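PDB 3AS8: magnetosome protein MamA from Magnetospirillum gryphiswaldense, which probably acts as a tetratricopeptide-repeat scaffold at the magnetosome, recognising other copies of itself through protein-protein contacts that promote assembly of a larger complex. Local coordinates for residues E63-S68 against T80-T85; V112-G117 against E143-R148; Y152-E155 against E161-L164. All blocks are in the same frame, centred on the assembly; numbering follows the deposited sequence.

Contact 1. Residues E63-S68 against T80-T85; sequences ELLERS and TVLGLT
Leu-65 and Leu-82 anchor an apolar helix-to-helix contact in the tetratricopeptide-repeat array, where helix 58-71 packs on helix 76-88, the next helix along the chain. The axes of the two short segments approach to 9.9 Å and cross at -133°, about midway between perpendicular and antiparallel. The backbones come closest at the same two leucines, with Leu-65 CA and Leu-82 CA 6.2 Å apart.

Leu-82 sends its two methyls to different targets. Its CD1 rests 3.9 Å from Leu-65 CB, while CD2 slides past to lie 4.0 Å from Glu-66 CA and near Leu-65 O. This reach follows from the first torsion of Leu-82 (chi1 -179°), which sets CG trans to the backbone N and carries the fork over the facing helix. Leu-65 turns its own CD1 toward Val-81 CG1, and the two side chains meet at about a right angle; the very short separation there is doubtful, since Val-81 is modelled in two conformers. At the margin, the aliphatic CG of Glu-66 lies 4.2 Å from Leu-82 CD2, while its OE1 is hydrogen-bonded to Tyr-86, just past segment 80-85 on helix 76-88.

Two hydroxyls are settled within their own helices. Ser-68 OG returns 2.7 Å to Leu-64 O, and Thr-85 OG1 reaches Val-81 O in the same way, so each of these carbonyls accepts from both the hydroxyl and the backbone N of one residue.

Around the contact, Leu-65 also touches Leu-46 of helix 42-54, and Leu-82 touches Leu-98 of helix 92-105, which ties the pair into a continuous run of packed helices.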
# COMPACT_ATOMS: atom_id res chain seq x y z
N GLU A 63 -2.75 2.03 -14.18
CA GLU A 63 -2.08 2.69 -15.31
C GLU A 63 -1.96 4.21 -15.12
O GLU A 63 -0.91 4.79 -15.46
CB GLU A 63 -2.81 2.30 -16.63
CG GLU A 63 -2.65 3.24 -17.84
CD GLU A 63 -3.70 4.39 -17.85
OE1 GLU A 63 -4.95 4.17 -17.58
OE2 GLU A 63 -3.22 5.52 -18.07
N LEU A 64 -3.01 4.89 -14.57
CA LEU A 64 -2.91 6.35 -14.29
C LEU A 64 -1.87 6.64 -13.20
O LEU A 64 -1.16 7.66 -13.24
CB LEU A 64 -4.26 6.97 -13.84
CG LEU A 64 -5.14 7.63 -14.87
CD1 LEU A 64 -5.33 6.65 -16.01
CD2 LEU A 64 -6.50 8.12 -14.27
N LEU A 65 -1.73 5.72 -12.26
CA LEU A 65 -0.81 5.91 -11.16
C LEU A 65 0.59 5.70 -11.69
O LEU A 65 1.47 6.41 -11.29
CB LEU A 65 -1.12 4.98 -9.98
CG LEU A 65 -2.39 5.31 -9.17
CD1 LEU A 65 -2.73 4.16 -8.21
CD2 LEU A 65 -2.29 6.69 -8.40
N GLU A 66 0.76 4.77 -12.61
CA GLU A 66 2.06 4.53 -13.23
C GLU A 66 2.52 5.75 -14.06
O GLU A 66 3.69 6.12 -14.03
CB GLU A 66 1.97 3.28 -14.14
CG GLU A 66 1.85 1.92 -13.42
CD GLU A 66 1.47 0.67 -14.31
OE1 GLU A 66 1.47 -0.50 -13.75
OE2 GLU A 66 1.11 0.80 -15.53
N ARG A 67 1.61 6.30 -14.88
CA ARG A 67 1.86 7.52 -15.62
C ARG A 67 2.24 8.68 -14.60
O ARG A 67 3.13 9.48 -14.84
CB ARG A 67 0.62 7.85 -16.49
CG ARG A 67 0.91 8.52 -17.79
CD ARG A 67 -0.30 8.62 -18.70
NE ARG A 67 -0.95 7.32 -18.82
CZ ARG A 67 -0.67 6.42 -19.76
NH1 ARG A 67 0.26 6.68 -20.69
NH2 ARG A 67 -1.30 5.25 -19.74
N SER A 68 1.57 8.75 -13.46
CA SER A 68 1.87 9.74 -12.42
C SER A 68 3.28 9.60 -11.85
O SER A 68 4.07 10.59 -11.78
CB SER A 68 0.86 9.60 -11.28
OG SER A 68 -0.49 9.84 -11.80
N THR A 80 2.84 5.36 -2.50
CA THR A 80 2.13 4.62 -1.45
C THR A 80 0.94 3.89 -2.03
O THR A 80 0.81 2.64 -1.90
CB THR A 80 1.71 5.53 -0.28
OG1 THR A 80 2.86 6.23 0.19
CG2 THR A 80 1.09 4.74 0.90
N VAL A 81 0.08 4.62 -2.75
CA VAL A 81 -1.11 4.01 -3.39
C VAL A 81 -0.70 2.91 -4.34
O VAL A 81 -1.18 1.78 -4.31
CB VAL A 81 -1.90 5.02 -4.28
CG1 VAL A 81 -3.19 4.31 -4.80
CG2 VAL A 81 -2.21 6.30 -3.52
N LEU A 82 0.21 3.28 -5.24
CA LEU A 82 0.55 2.36 -6.28
C LEU A 82 1.25 1.12 -5.70
O LEU A 82 0.91 0.01 -6.05
CB LEU A 82 1.41 3.00 -7.32
CG LEU A 82 1.88 2.22 -8.52
CD1 LEU A 82 0.62 1.56 -9.23
CD2 LEU A 82 2.79 3.17 -9.49
N GLY A 83 2.21 1.33 -4.79
CA GLY A 83 2.92 0.21 -4.16
C GLY A 83 1.96 -0.68 -3.42
O GLY A 83 1.99 -1.90 -3.56
N LEU A 84 1.08 -0.11 -2.61
CA LEU A 84 0.08 -0.94 -1.95
C LEU A 84 -0.86 -1.69 -2.89
O LEU A 84 -1.29 -2.85 -2.61
CB LEU A 84 -0.75 -0.11 -0.90
CG LEU A 84 0.13 0.38 0.28
CD1 LEU A 84 -0.64 1.36 1.22
CD2 LEU A 84 0.72 -0.89 1.03
N THR A 85 -1.24 -1.01 -3.98
CA THR A 85 -2.13 -1.62 -4.94
C THR A 85 -1.45 -2.80 -5.62
O THR A 85 -2.08 -3.84 -5.76
CB THR A 85 -2.72 -0.64 -5.97
OG1 THR A 85 -3.48 0.36 -5.28
CG2 THR A 85 -3.70 -1.37 -6.88

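Contact 2. Residues V112-G117 against E143-R148; sequences VRFRLG and EGKVHR. With SO4 (sulfate ion), chain C.
Phe-114 lies beneath the side chain of Lys-145, and this is the well-packed heart of a contact between helix 110-122 and the first turn of helix 144-156. The segments run nearly parallel, 23° apart, with an axis separation of 11.6 Å that side chains must span.

Phe-114 does so with CG trans to its backbone N (chi1 -178°), which carries the ring toward the other helix. One ring face receives Lys-145 CE, 4.0 Å from the Phe-114 centroid in a CH-pi contact, and the extended lysine chain continues across that face from CG onward. Lys-145 NZ ends 4.3 Å from the centroid of the same ring and 30° off its normal, an off-centre cation-pi interaction. Deeper in, Val-146 CG2 packs 4.1 Å from Phe-114 CD1, and Phe-110 touches both Lys-145 and Val-146. With an alanine here in place of Phe-114, the lysine chain would probably lose the surface it lies on, and its ammonium would be freer to turn.

The other side is loose and polar. Arg-115 folds back at chi2, and Phe-114 CE2 covers one face of its guanidinium. NH2 of Arg-115 donates a nearly straight bond to sulfate O4 at 3.0 Å, whereas NH1 makes only a weak one to O2 of the same ion; NE is held by Asn-111. Lys-145 NZ sits 3.9 Å from Arg-115 NH1, and the Lys-145 side chain also lies close to a second sulfate.

Two cations beside an aromatic platform are thus likely to make this edge attractive to anions. The sulfates probably come from the crystallisation liquor, but their presence is consistent with a surface patch that can hold anions.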
# COMPACT_ATOMS: atom_id res chain seq x y z
N VAL A 112 2.85 0.03 5.30
CA VAL A 112 3.84 0.03 4.21
C VAL A 112 4.98 -0.95 4.48
O VAL A 112 5.32 -1.81 3.65
CB VAL A 112 4.36 1.45 3.89
CG1 VAL A 112 5.70 1.40 3.04
CG2 VAL A 112 3.33 2.30 3.10
N ARG A 113 5.51 -0.96 5.71
CA ARG A 113 6.65 -1.82 6.01
C ARG A 113 6.19 -3.27 6.04
O ARG A 113 6.89 -4.14 5.59
CB ARG A 113 7.24 -1.45 7.40
CG ARG A 113 8.37 -2.30 7.88
CD ARG A 113 9.53 -2.35 6.93
NE ARG A 113 10.31 -1.13 6.93
CZ ARG A 113 11.45 -0.95 6.26
NH1 ARG A 113 12.11 0.17 6.39
NH2 ARG A 113 12.00 -1.90 5.55
N PHE A 114 5.01 -3.52 6.62
CA PHE A 114 4.40 -4.86 6.63
C PHE A 114 4.20 -5.45 5.24
O PHE A 114 4.69 -6.51 4.98
CB PHE A 114 3.14 -4.88 7.40
CG PHE A 114 2.52 -6.24 7.48
CD1 PHE A 114 3.10 -7.26 8.25
CD2 PHE A 114 1.42 -6.56 6.71
CE1 PHE A 114 2.57 -8.48 8.28
CE2 PHE A 114 0.87 -7.75 6.77
CZ PHE A 114 1.42 -8.75 7.52
N ARG A 115 3.59 -4.68 4.32
CA ARG A 115 3.35 -5.13 2.96
C ARG A 115 4.62 -5.30 2.17
O ARG A 115 4.71 -6.19 1.33
CB ARG A 115 2.33 -4.20 2.25
CG ARG A 115 0.98 -4.05 3.02
CD ARG A 115 0.23 -5.30 3.10
NE ARG A 115 -0.89 -5.11 3.99
CZ ARG A 115 -1.72 -6.05 4.41
NH1 ARG A 115 -2.67 -5.72 5.28
NH2 ARG A 115 -1.61 -7.31 3.97
N LEU A 116 5.63 -4.49 2.46
CA LEU A 116 6.94 -4.68 1.90
C LEU A 116 7.52 -6.04 2.30
O LEU A 116 8.06 -6.80 1.49
CB LEU A 116 7.87 -3.58 2.35
CG LEU A 116 9.36 -3.74 1.95
CD1 LEU A 116 9.50 -3.92 0.45
CD2 LEU A 116 10.23 -2.54 2.49
N GLY A 117 7.45 -6.37 3.59
CA GLY A 117 7.79 -7.73 3.97
C GLY A 117 7.04 -8.84 3.24
O GLY A 117 7.63 -9.86 2.86
N GLU A 143 1.53 -6.69 17.48
CA GLU A 143 0.93 -7.30 16.27
C GLU A 143 1.39 -8.78 16.07
O GLU A 143 2.47 -9.10 15.52
CB GLU A 143 1.16 -6.45 15.01
CG GLU A 143 0.39 -5.16 14.95
CD GLU A 143 -0.96 -5.19 14.17
OE1 GLU A 143 -1.46 -6.28 13.76
OE2 GLU A 143 -1.54 -4.08 13.98
N GLY A 144 0.54 -9.68 16.54
CA GLY A 144 0.66 -11.10 16.27
C GLY A 144 0.88 -11.53 14.84
O GLY A 144 1.68 -12.42 14.60
N LYS A 145 0.21 -10.88 13.88
CA LYS A 145 0.36 -11.26 12.48
C LYS A 145 1.82 -11.06 12.06
O LYS A 145 2.25 -11.65 11.05
CB LYS A 145 -0.62 -10.51 11.54
CG LYS A 145 -0.29 -9.01 11.28
CD LYS A 145 -1.35 -8.34 10.34
CE LYS A 145 -1.03 -6.92 10.09
NZ LYS A 145 -1.90 -6.30 9.03
N VAL A 146 2.55 -10.13 12.71
CA VAL A 146 3.91 -9.87 12.26
C VAL A 146 4.82 -11.04 12.73
O VAL A 146 5.66 -11.56 11.98
CB VAL A 146 4.46 -8.51 12.74
CG1 VAL A 146 5.96 -8.34 12.15
CG2 VAL A 146 3.56 -7.45 12.27
N HIS A 147 4.66 -11.47 13.98
CA HIS A 147 5.44 -12.67 14.40
C HIS A 147 5.12 -13.89 13.55
O HIS A 147 6.00 -14.70 13.28
CB HIS A 147 5.17 -13.00 15.84
CG HIS A 147 5.94 -12.14 16.80
ND1 HIS A 147 7.26 -12.38 17.11
CD2 HIS A 147 5.57 -11.05 17.54
CE1 HIS A 147 7.67 -11.49 17.99
NE2 HIS A 147 6.67 -10.66 18.26
N ARG A 148 3.85 -14.05 13.20
CA ARG A 148 3.41 -15.16 12.36
C ARG A 148 4.09 -15.10 10.99
O ARG A 148 4.61 -16.08 10.49
CB ARG A 148 1.89 -15.17 12.27
CG ARG A 148 1.28 -16.30 11.47
CD ARG A 148 -0.14 -16.70 11.98
NE ARG A 148 -0.44 -16.52 13.42
CZ ARG A 148 -0.41 -17.46 14.38
NH1 ARG A 148 0.02 -18.69 14.13
NH2 ARG A 148 -0.75 -17.15 15.62
S SO4 C . -5.03 -8.56 5.10
O1 SO4 C . -5.17 -7.77 3.87
O2 SO4 C . -5.32 -7.72 6.27
O3 SO4 C . -5.97 -9.67 5.07
O4 SO4 C . -3.69 -9.14 5.20

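Contact 3. Residues Y152-E155 against E161-L164; sequences YSYE and EEAL
Tyr-154 lays one face of its ring against Glu-162 where helix 144-156 nears its end and helix 160-183 begins, a helical hairpin within a tetratricopeptide-repeat region. Glu-162 CB sits almost exactly over the ring, 3.7 Å from the Tyr-154 centroid and 6° off the normal, making a CH-pi contact. From there the glutamate chain runs toward the phenol end, its carboxylate plane inclined 40° to the ring. Tyr-154 OH lies 2.7 Å from a water, which also donates a weak bond to Glu-162 OE2; that bridge belongs to one of two glutamate conformers and is correspondingly uncertain.

At the root of the Tyr-154 side chain the helices come close. Ala-163 CB packs 4.1 Å from Tyr-154 CB and equally near Glu-155 N, and this small residue is met at a CA-CA separation of only 5.4 Å between Tyr-154 and Ala-163.

Further out, Ile-130 of helix 126-139 touches Tyr-154, and Lys-134 makes a weak hydrogen bond to its hydroxyl. Glu-155 touches His-160 and Phe-167 across the hairpin.

The chemistry is therefore graded: apolar closure at Ala-163, an aliphatic CH over an aromatic face, then a hydrated polar rim, where the two conformers of Glu-162 suggest that its carboxylate is only loosely held.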
# COMPACT_ATOMS: atom_id res chain seq x y z
N TYR A 152 6.73 -17.92 9.50
CA TYR A 152 6.58 -18.55 8.19
C TYR A 152 7.80 -18.33 7.28
O TYR A 152 8.19 -19.21 6.57
CB TYR A 152 5.24 -18.12 7.52
CG TYR A 152 4.88 -18.96 6.29
CD1 TYR A 152 5.07 -20.35 6.30
CD2 TYR A 152 4.33 -18.37 5.10
CE1 TYR A 152 4.77 -21.13 5.22
CE2 TYR A 152 4.01 -19.18 3.99
CZ TYR A 152 4.24 -20.56 4.07
OH TYR A 152 3.98 -21.40 3.03
N SER A 153 8.42 -17.16 7.32
CA SER A 153 9.56 -16.91 6.46
C SER A 153 10.72 -17.83 6.93
O SER A 153 11.41 -18.44 6.14
CB SER A 153 9.94 -15.45 6.54
OG SER A 153 9.00 -14.52 5.98
N TYR A 154 10.91 -17.94 8.24
CA TYR A 154 11.93 -18.81 8.76
C TYR A 154 11.64 -20.25 8.32
O TYR A 154 12.55 -20.95 7.86
CB TYR A 154 12.06 -18.69 10.25
CG TYR A 154 12.97 -17.59 10.81
CD1 TYR A 154 14.33 -17.52 10.49
CD2 TYR A 154 12.48 -16.71 11.75
CE1 TYR A 154 15.16 -16.51 11.05
CE2 TYR A 154 13.26 -15.74 12.30
CZ TYR A 154 14.61 -15.63 11.95
OH TYR A 154 15.29 -14.64 12.57
N GLU A 155 10.39 -20.72 8.46
CA GLU A 155 10.08 -22.09 8.15
C GLU A 155 10.38 -22.42 6.72
O GLU A 155 10.85 -23.50 6.44
CB GLU A 155 8.63 -22.38 8.52
CG GLU A 155 8.05 -23.74 8.20
CD GLU A 155 6.61 -23.84 8.79
OE1 GLU A 155 5.62 -23.76 7.99
OE2 GLU A 155 6.46 -23.94 10.04
N GLU A 161 13.83 -24.19 14.17
CA GLU A 161 14.20 -23.69 15.52
C GLU A 161 13.95 -22.21 15.77
O GLU A 161 13.51 -21.77 16.84
CB GLU A 161 15.69 -24.00 15.75
CG GLU A 161 16.10 -23.69 17.12
CD GLU A 161 17.49 -24.22 17.46
OE1 GLU A 161 17.90 -24.03 18.57
OE2 GLU A 161 18.20 -24.80 16.64
N GLU A 162 14.29 -21.41 14.76
CA GLU A 162 14.02 -19.96 14.86
C GLU A 162 12.52 -19.67 14.66
O GLU A 162 12.02 -18.72 15.24
CB GLU A 162 14.89 -19.11 13.88
CG GLU A 162 16.30 -18.83 14.43
CD GLU A 162 17.22 -18.13 13.42
OE1 GLU A 162 17.67 -18.80 12.46
OE2 GLU A 162 17.52 -16.93 13.62
N ALA A 163 11.78 -20.50 13.92
CA ALA A 163 10.32 -20.25 13.72
C ALA A 163 9.47 -20.41 14.97
O ALA A 163 8.63 -19.58 15.27
CB ALA A 163 9.75 -21.11 12.54
N LEU A 164 9.76 -21.44 15.75
CA LEU A 164 8.87 -21.85 16.84
C LEU A 164 8.56 -20.76 17.86
O LEU A 164 7.36 -20.51 18.19
CB LEU A 164 9.45 -23.17 17.45
CG LEU A 164 8.75 -23.70 18.73
CD1 LEU A 164 7.31 -24.08 18.35
CD2 LEU A 164 9.48 -24.85 19.42
O HOH W 1 17.70 -14.44 11.39

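The three contacts follow one another along the chain without interleaving, tracing the all-helical repeat array from helix 58-71 to helix 160-183. Contacts 1 and 2 have centres about 21 Å apart yet touch directly: Leu-84 packs on Arg-115, and Thr-80 on Val-112, joining helix 76-88 to helix 110-122. Contacts 2 and 3 both use helix 144-156, one near its start and the other near its end, with centres about 15 Å apart. Contact 1 stays clear of contact 3, their nearest atoms about 17 Å apart. Contacts 1 and 3 join consecutive helices, whereas contact 2 skips helix 126-139, so helices 76-88 and 144-156 each pack on a sequence neighbour and on helix 110-122, as in stacked tetratricopeptide-repeat arrays.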